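Local coordinates for protein annexin A8 (Homo sapiens, PDB 1W3W) that binds calcium and, in a calcium-dependent way, phospholipids, and acts as an anticoagulant that indirectly inhibits the thromboplastin-specific complex of the blood coagulation cascade, at residues A[95-98]-A[99-103]; A[128-131]-A[132-135]; A[110-113]-A[114-117]. All coordinates share one frame; numbering follows the deposited sequence.

Contact 1. Residues A[95-98]-A[99-103]; sequences YRYE and AKELH
Glu101 lies one helical turn beyond Tyr97, and its side chain crosses that ring at a slant. CB of Glu101 rests 3.6 Å from Glu98 O. CG of Glu101, turned anti to the carbonyl carbon (chi1 -70°), comes 3.5 Å from Tyr97 O and sits over one aromatic face near its rim, a CH-pi contact 4.2 Å from CG to the Tyr97 ring centroid. A bend at chi2 then carries the carboxylate toward the phenol, with OE1 of Glu101 3.8 Å from Tyr97 CE1. A water joins the two tips: it donates to OE1 of Glu101 and lies 2.8 Å from Tyr97 OH, while OE2 pairs with Arg278 in a salt bridge. Shortening Tyr97 to an alanine would probably strip the support from under CG of Glu101 and deprive the water of its phenol partner. Glu98 works the other way, its OE2 accepting Tyr95 N at 2.9 Å, on the syn side of the carboxylate; its OE1 forms a salt bridge with Arg123. This return from the third helical residue to the N-cap residue is half of a capping box, typical of the first turn of a helix, here helix 96-107 of the annexin repeat.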
loop_
_atom_site.group_PDB
_atom_site.type_symbol
_atom_site.label_atom_id
_atom_site.label_comp_id
_atom_site.label_asym_id
_atom_site.label_seq_id
_atom_site.Cartn_x
_atom_site.Cartn_y
_atom_site.Cartn_z
ATOM N N TYR A 95 -3.002 -3.644 9.130
ATOM C CA TYR A 95 -2.630 -5.045 8.907
ATOM C C TYR A 95 -3.820 -5.896 8.529
ATOM O O TYR A 95 -3.771 -6.619 7.537
ATOM C CB TYR A 95 -1.825 -5.647 10.085
ATOM C CG TYR A 95 -0.770 -4.695 10.589
ATOM C CD1 TYR A 95 0.042 -3.999 9.695
ATOM C CD2 TYR A 95 -0.626 -4.435 11.951
ATOM C CE1 TYR A 95 0.981 -3.091 10.136
ATOM C CE2 TYR A 95 0.313 -3.525 12.400
ATOM C CZ TYR A 95 1.109 -2.858 11.490
ATOM O OH TYR A 95 2.041 -1.954 11.929
ATOM N N ARG A 96 -4.893 -5.810 9.288
ATOM C CA ARG A 96 -6.157 -6.374 8.855
ATOM C C ARG A 96 -6.661 -5.707 7.588
ATOM O O ARG A 96 -7.232 -6.381 6.736
ATOM C CB ARG A 96 -7.206 -6.276 9.965
ATOM C CG ARG A 96 -6.847 -7.125 11.160
ATOM C CD ARG A 96 -7.995 -7.411 12.114
ATOM N NE ARG A 96 -9.199 -7.816 11.385
ATOM C CZ ARG A 96 -10.433 -7.791 11.879
ATOM N NH1 ARG A 96 -10.663 -7.395 13.131
ATOM N NH2 ARG A 96 -11.449 -8.170 11.112
ATOM N N TYR A 97 -6.411 -4.406 7.431
ATOM C CA TYR A 97 -6.805 -3.698 6.217
ATOM C C TYR A 97 -6.107 -4.260 4.984
ATOM O O TYR A 97 -6.754 -4.584 3.987
ATOM C CB TYR A 97 -6.490 -2.206 6.328
ATOM C CG TYR A 97 -6.864 -1.435 5.091
ATOM C CD1 TYR A 97 -8.125 -1.586 4.505
ATOM C CD2 TYR A 97 -5.974 -0.543 4.508
ATOM C CE1 TYR A 97 -8.473 -0.871 3.375
ATOM C CE2 TYR A 97 -6.326 0.183 3.386
ATOM C CZ TYR A 97 -7.571 0.008 2.816
ATOM O OH TYR A 97 -7.912 0.725 1.687
ATOM N N GLU A 98 -4.783 -4.373 5.055
ATOM C CA GLU A 98 -3.991 -4.920 3.951
ATOM C C GLU A 98 -4.368 -6.374 3.634
ATOM O O GLU A 98 -4.431 -6.766 2.470
ATOM C CB GLU A 98 -2.487 -4.801 4.235
ATOM C CG GLU A 98 -1.955 -3.384 4.104
ATOM C CD GLU A 98 -1.967 -2.613 5.412
ATOM O OE1 GLU A 98 -1.211 -1.637 5.506
ATOM O OE2 GLU A 98 -2.715 -2.966 6.349
ATOM N N ALA A 99 -4.620 -7.164 4.674
ATOM C CA ALA A 99 -5.099 -8.535 4.499
ATOM C C ALA A 99 -6.412 -8.579 3.714
ATOM O O ALA A 99 -6.582 -9.439 2.848
ATOM C CB ALA A 99 -5.265 -9.211 5.828
ATOM N N LYS A 100 -7.325 -7.663 4.007
ATOM C CA LYS A 100 -8.579 -7.567 3.272
ATOM C C LYS A 100 -8.331 -7.191 1.812
ATOM O O LYS A 100 -8.905 -7.801 0.914
ATOM C CB LYS A 100 -9.526 -6.561 3.920
ATOM C CG LYS A 100 -10.882 -6.383 3.184
ATOM C CD LYS A 100 -11.155 -4.917 2.871
ATOM C CE LYS A 100 -12.629 -4.666 2.499
ATOM N NZ LYS A 100 -13.063 -5.491 1.339
ATOM N N GLU A 101 -7.475 -6.198 1.575
ATOM C CA GLU A 101 -7.130 -5.800 0.217
ATOM C C GLU A 101 -6.510 -6.954 -0.585
ATOM O O GLU A 101 -6.824 -7.130 -1.759
ATOM C CB GLU A 101 -6.190 -4.593 0.233
ATOM C CG GLU A 101 -6.867 -3.318 0.691
ATOM C CD GLU A 101 -7.881 -2.802 -0.310
ATOM O OE1 GLU A 101 -9.042 -2.606 0.080
ATOM O OE2 GLU A 101 -7.522 -2.584 -1.481
ATOM N N LEU A 102 -5.631 -7.722 0.042
ATOM C CA LEU A 102 -4.978 -8.842 -0.635
ATOM C C LEU A 102 -5.999 -9.949 -0.974
ATOM O O LEU A 102 -5.982 -10.515 -2.070
ATOM C CB LEU A 102 -3.850 -9.415 0.230
ATOM C CG LEU A 102 -2.603 -8.535 0.380
ATOM C CD1 LEU A 102 -1.730 -9.016 1.531
ATOM C CD2 LEU A 102 -1.795 -8.488 -0.912
ATOM N N HIS A 103 -6.886 -10.235 -0.028
ATOM C CA HIS A 103 -7.970 -11.211 -0.240
ATOM C C HIS A 103 -8.859 -10.783 -1.396
ATOM O O HIS A 103 -9.148 -11.590 -2.280
ATOM C CB HIS A 103 -8.813 -11.353 1.023
ATOM C CG HIS A 103 -9.858 -12.432 0.954
ATOM N ND1 HIS A 103 -9.578 -13.761 1.206
ATOM C CD2 HIS A 103 -11.187 -12.371 0.702
ATOM C CE1 HIS A 103 -10.692 -14.470 1.111
ATOM N NE2 HIS A 103 -11.681 -13.651 0.804
HETATM O O HOH W 1 -10.135 -0.405 0.447
#

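Contact 2. Residues A[128-131]-A[132-135]; sequences LREI and MKAY
Met132 wraps back on Leu128, one turn earlier in the middle of helix 125-139, where an uninterrupted alpha-helix of the all-helical annexin fold satisfies its main chain internally. Four successive i to i+4 bonds do this, ranging from 2.8 Å between Met132 N and Leu128 O to 3.2 Å between Lys133 N and Arg129 O. Every carbonyl of 128-131 is thus matched with an amide of 132-135, Glu130 O with Ala134 N and Ile131 O with Tyr135 N. Hydrocarbon gathers round these acceptors as well. With CG of Met132 anti to its carbonyl carbon (chi1 -81°), that methylene leans to 3.4 Å from Leu128 O, and the Met132 side chain also packs on Leu143 of helix 143-150. Buried Tyr135 finds its polar partner outside the segments, its hydroxyl being hydrogen-bonded to Asp146, and the inner side of the helix, through Ile131 and Ala134, lies against helix 96-107. Glu130, which also packs on Tyr95, and Lys133 run side by side, pointing the same way. Their charged ends stay beyond salt-bridge range, OE2 of Glu130 4.6 Å from NZ of Lys133, and OE2 comes somewhat nearer to the methylene CE of Lys133, at 4.0 Å.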
loop_
_atom_site.group_PDB
_atom_site.type_symbol
_atom_site.label_atom_id
_atom_site.label_comp_id
_atom_site.label_asym_id
_atom_site.label_seq_id
_atom_site.Cartn_x
_atom_site.Cartn_y
_atom_site.Cartn_z
ATOM N N LEU A 128 4.686 -7.253 7.269
ATOM C CA LEU A 128 4.176 -8.405 6.521
ATOM C C LEU A 128 3.829 -9.564 7.453
ATOM O O LEU A 128 2.848 -10.253 7.227
ATOM C CB LEU A 128 5.173 -8.870 5.459
ATOM C CG LEU A 128 5.304 -7.979 4.233
ATOM C CD1 LEU A 128 6.442 -8.483 3.341
ATOM C CD2 LEU A 128 4.001 -7.909 3.455
ATOM N N ARG A 129 4.609 -9.756 8.517
ATOM C CA ARG A 129 4.329 -10.815 9.475
ATOM C C ARG A 129 2.957 -10.605 10.096
ATOM O O ARG A 129 2.215 -11.554 10.265
ATOM C CB ARG A 129 5.393 -10.862 10.584
ATOM C CG ARG A 129 5.139 -11.976 11.627
ATOM C CD ARG A 129 5.566 -11.659 13.066
ATOM N NE ARG A 129 6.599 -10.626 13.133
ATOM C CZ ARG A 129 7.870 -10.798 12.775
ATOM N NH1 ARG A 129 8.307 -11.974 12.334
ATOM N NH2 ARG A 129 8.718 -9.782 12.866
ATOM N N GLU A 130 2.630 -9.356 10.418
ATOM C CA GLU A 130 1.324 -8.994 10.980
ATOM C C GLU A 130 0.212 -9.158 9.964
ATOM O O GLU A 130 -0.868 -9.600 10.298
ATOM C CB GLU A 130 1.334 -7.545 11.492
ATOM C CG GLU A 130 2.255 -7.304 12.675
ATOM C CD GLU A 130 1.906 -8.181 13.867
ATOM O OE1 GLU A 130 2.835 -8.751 14.476
ATOM O OE2 GLU A 130 0.702 -8.308 14.186
ATOM N N ILE A 131 0.480 -8.792 8.718
ATOM C CA ILE A 131 -0.511 -8.942 7.659
ATOM C C ILE A 131 -0.808 -10.435 7.413
ATOM O O ILE A 131 -1.959 -10.828 7.252
ATOM C CB ILE A 131 -0.030 -8.224 6.381
ATOM C CG1 ILE A 131 -0.116 -6.708 6.587
ATOM C CG2 ILE A 131 -0.865 -8.645 5.189
ATOM C CD1 ILE A 131 0.680 -5.881 5.600
ATOM N N MET A 132 0.236 -11.254 7.412
ATOM C CA MET A 132 0.085 -12.702 7.238
ATOM C C MET A 132 -0.753 -13.343 8.331
ATOM O O MET A 132 -1.577 -14.208 8.059
ATOM C CB MET A 132 1.458 -13.365 7.203
ATOM C CG MET A 132 2.109 -13.252 5.855
ATOM S SD MET A 132 3.749 -13.976 5.847
ATOM C CE MET A 132 3.616 -15.097 4.635
ATOM N N LYS A 133 -0.546 -12.909 9.566
ATOM C CA LYS A 133 -1.312 -13.416 10.697
ATOM C C LYS A 133 -2.767 -13.002 10.582
ATOM O O LYS A 133 -3.668 -13.812 10.800
ATOM C CB LYS A 133 -0.715 -12.906 12.014
ATOM C CG LYS A 133 -1.565 -13.217 13.245
ATOM C CD LYS A 133 -0.704 -13.445 14.502
ATOM C CE LYS A 133 -0.118 -12.143 15.049
ATOM N NZ LYS A 133 -0.110 -12.129 16.554
ATOM N N ALA A 134 -3.005 -11.740 10.228
ATOM C CA ALA A 134 -4.359 -11.227 10.066
ATOM C C ALA A 134 -5.100 -11.963 8.952
ATOM O O ALA A 134 -6.281 -12.275 9.098
ATOM C CB ALA A 134 -4.334 -9.717 9.773
ATOM N N TYR A 135 -4.406 -12.225 7.847
ATOM C CA TYR A 135 -4.995 -12.903 6.692
ATOM C C TYR A 135 -5.465 -14.326 7.043
ATOM O O TYR A 135 -6.540 -14.741 6.624
ATOM C CB TYR A 135 -3.993 -12.948 5.544
ATOM C CG TYR A 135 -4.532 -13.472 4.234
ATOM C CD1 TYR A 135 -4.635 -14.846 3.997
ATOM C CD2 TYR A 135 -4.906 -12.603 3.216
ATOM C CE1 TYR A 135 -5.126 -15.335 2.792
ATOM C CE2 TYR A 135 -5.382 -13.075 2.009
ATOM C CZ TYR A 135 -5.491 -14.447 1.803
ATOM O OH TYR A 135 -5.956 -14.911 0.609
#

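Contact 3. Residues A[110-113]-A[114-117]; sequences GTKE and GVII
Lys112, whose carbonyl receives the amide of Val115, holds two posts at once: it is the N-cap residue of helix 113-122 and the centre of an inverse gamma turn. The turn is closed by a weak bond from Glu113 N to Thr111 O, 3.1 Å long. The link from Val115 N to Lys112 O is weak too, with an N-H...O angle of only 132°, so the chain swings from turn to helix through two bent bonds. Regular geometry follows at once: Ile117 N meets Glu113 O at 2.9 Å, nearly along the C=O axis.

Side chains fill in round this start. With chi1 at -60°, OG1 of Thr111 stands beside the backbone N, hydrogen-bonded to Asp150, and CG2 is left anti to that nitrogen, where it touches CD1 of Ile116 at 3.8 Å, the two side chains crossing obliquely. CB of Lys112 meets CG2 of Val115 at 3.9 Å, while CG1 of Ile117 folds to 3.3 Å from Glu113 O. The Glu113 chain is extended beyond CG, and its OE2 is hydrogen-bonded to Ser239.

By sequence, Gly110 and Thr111 belong to the glycine-rich annexin loop whose fourth-repeat relative supplies Met266, Gly268 and Gly270 to the bound calcium; Asp150 probably corresponds to Asp310 of that site. The chemistry divides accordingly: methyl and methylene groups pack the first turn, weak main-chain bonds shape its entrance, and the polar tips of Thr111 and Glu113 are spent on tying loop and helix start to more distant parts of the chain.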
loop_
_atom_site.group_PDB
_atom_site.type_symbol
_atom_site.label_atom_id
_atom_site.label_comp_id
_atom_site.label_asym_id
_atom_site.label_seq_id
_atom_site.Cartn_x
_atom_site.Cartn_y
_atom_site.Cartn_z
ATOM N N GLY A 110 -10.417 -12.599 -12.093
ATOM C CA GLY A 110 -9.112 -12.035 -12.369
ATOM C C GLY A 110 -8.323 -11.864 -11.079
ATOM O O GLY A 110 -8.860 -12.010 -9.970
ATOM N N THR A 111 -7.035 -11.588 -11.220
ATOM C CA THR A 111 -6.188 -11.282 -10.078
ATOM C C THR A 111 -5.720 -9.843 -10.238
ATOM O O THR A 111 -5.307 -9.448 -11.319
ATOM C CB THR A 111 -4.997 -12.239 -10.045
ATOM O OG1 THR A 111 -5.465 -13.587 -9.938
ATOM C CG2 THR A 111 -4.149 -12.032 -8.773
ATOM N N LYS A 112 -5.818 -9.057 -9.172
ATOM C CA LYS A 112 -5.330 -7.686 -9.193
ATOM C C LYS A 112 -3.881 -7.745 -8.719
ATOM O O LYS A 112 -3.578 -7.494 -7.554
ATOM C CB LYS A 112 -6.194 -6.778 -8.300
ATOM C CG LYS A 112 -7.634 -6.620 -8.774
ATOM C CD LYS A 112 -8.438 -5.735 -7.832
ATOM C CE LYS A 112 -9.897 -5.576 -8.278
ATOM N NZ LYS A 112 -10.849 -6.043 -7.209
ATOM N N GLU A 113 -3.004 -8.128 -9.640
ATOM C CA GLU A 113 -1.612 -8.412 -9.324
ATOM C C GLU A 113 -0.919 -7.160 -8.808
ATOM O O GLU A 113 -0.077 -7.244 -7.935
ATOM C CB GLU A 113 -0.870 -8.973 -10.550
ATOM C CG GLU A 113 -1.407 -10.329 -10.993
ATOM C CD GLU A 113 -0.693 -10.916 -12.199
ATOM O OE1 GLU A 113 -0.698 -12.165 -12.325
ATOM O OE2 GLU A 113 -0.134 -10.150 -13.020
ATOM N N GLY A 114 -1.313 -6.008 -9.339
ATOM C CA GLY A 114 -0.780 -4.725 -8.922
ATOM C C GLY A 114 -0.983 -4.424 -7.443
ATOM O O GLY A 114 -0.119 -3.828 -6.827
ATOM N N VAL A 115 -2.118 -4.835 -6.885
ATOM C CA VAL A 115 -2.406 -4.657 -5.468
ATOM C C VAL A 115 -1.432 -5.486 -4.649
ATOM O O VAL A 115 -0.854 -5.005 -3.675
ATOM C CB VAL A 115 -3.873 -5.069 -5.114
ATOM C CG1 VAL A 115 -4.101 -5.040 -3.606
ATOM C CG2 VAL A 115 -4.860 -4.160 -5.802
ATOM N N ILE A 116 -1.231 -6.731 -5.073
ATOM C CA ILE A 116 -0.370 -7.661 -4.356
ATOM C C ILE A 116 1.089 -7.209 -4.379
ATOM O O ILE A 116 1.762 -7.243 -3.357
ATOM C CB ILE A 116 -0.490 -9.114 -4.926
ATOM C CG1 ILE A 116 -1.956 -9.579 -4.927
ATOM C CG2 ILE A 116 0.366 -10.070 -4.079
ATOM C CD1 ILE A 116 -2.219 -10.901 -5.703
ATOM N N ILE A 117 1.557 -6.760 -5.542
ATOM C CA ILE A 117 2.921 -6.236 -5.698
ATOM C C ILE A 117 3.184 -5.047 -4.759
ATOM O O ILE A 117 4.195 -5.000 -4.052
ATOM C CB ILE A 117 3.143 -5.806 -7.180
ATOM C CG1 ILE A 117 3.259 -7.049 -8.076
ATOM C CG2 ILE A 117 4.369 -4.908 -7.323
ATOM C CD1 ILE A 117 2.996 -6.806 -9.555
#

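All three contacts belong to one annexin repeat and follow the chain as contacts 1, 3 and 2: on helix 96-107, at the loop and first turn of helix 113-122, and on helix 125-139. The centre of contact 1 lies about 9 Å from that of contact 2 and about 12 Å from that of contact 3, whereas the centres of contacts 2 and 3 are about 17 Å apart and their nearest atoms about 7 Å. Leu102 mediates, its CD1 resting 3.8 Å from Ile131 CG2 and its CD2 3.8 Å from Ile116 CA. Local order thus presents the side chains with which helix 96-107 packs against both helices that follow it in the compact repeat.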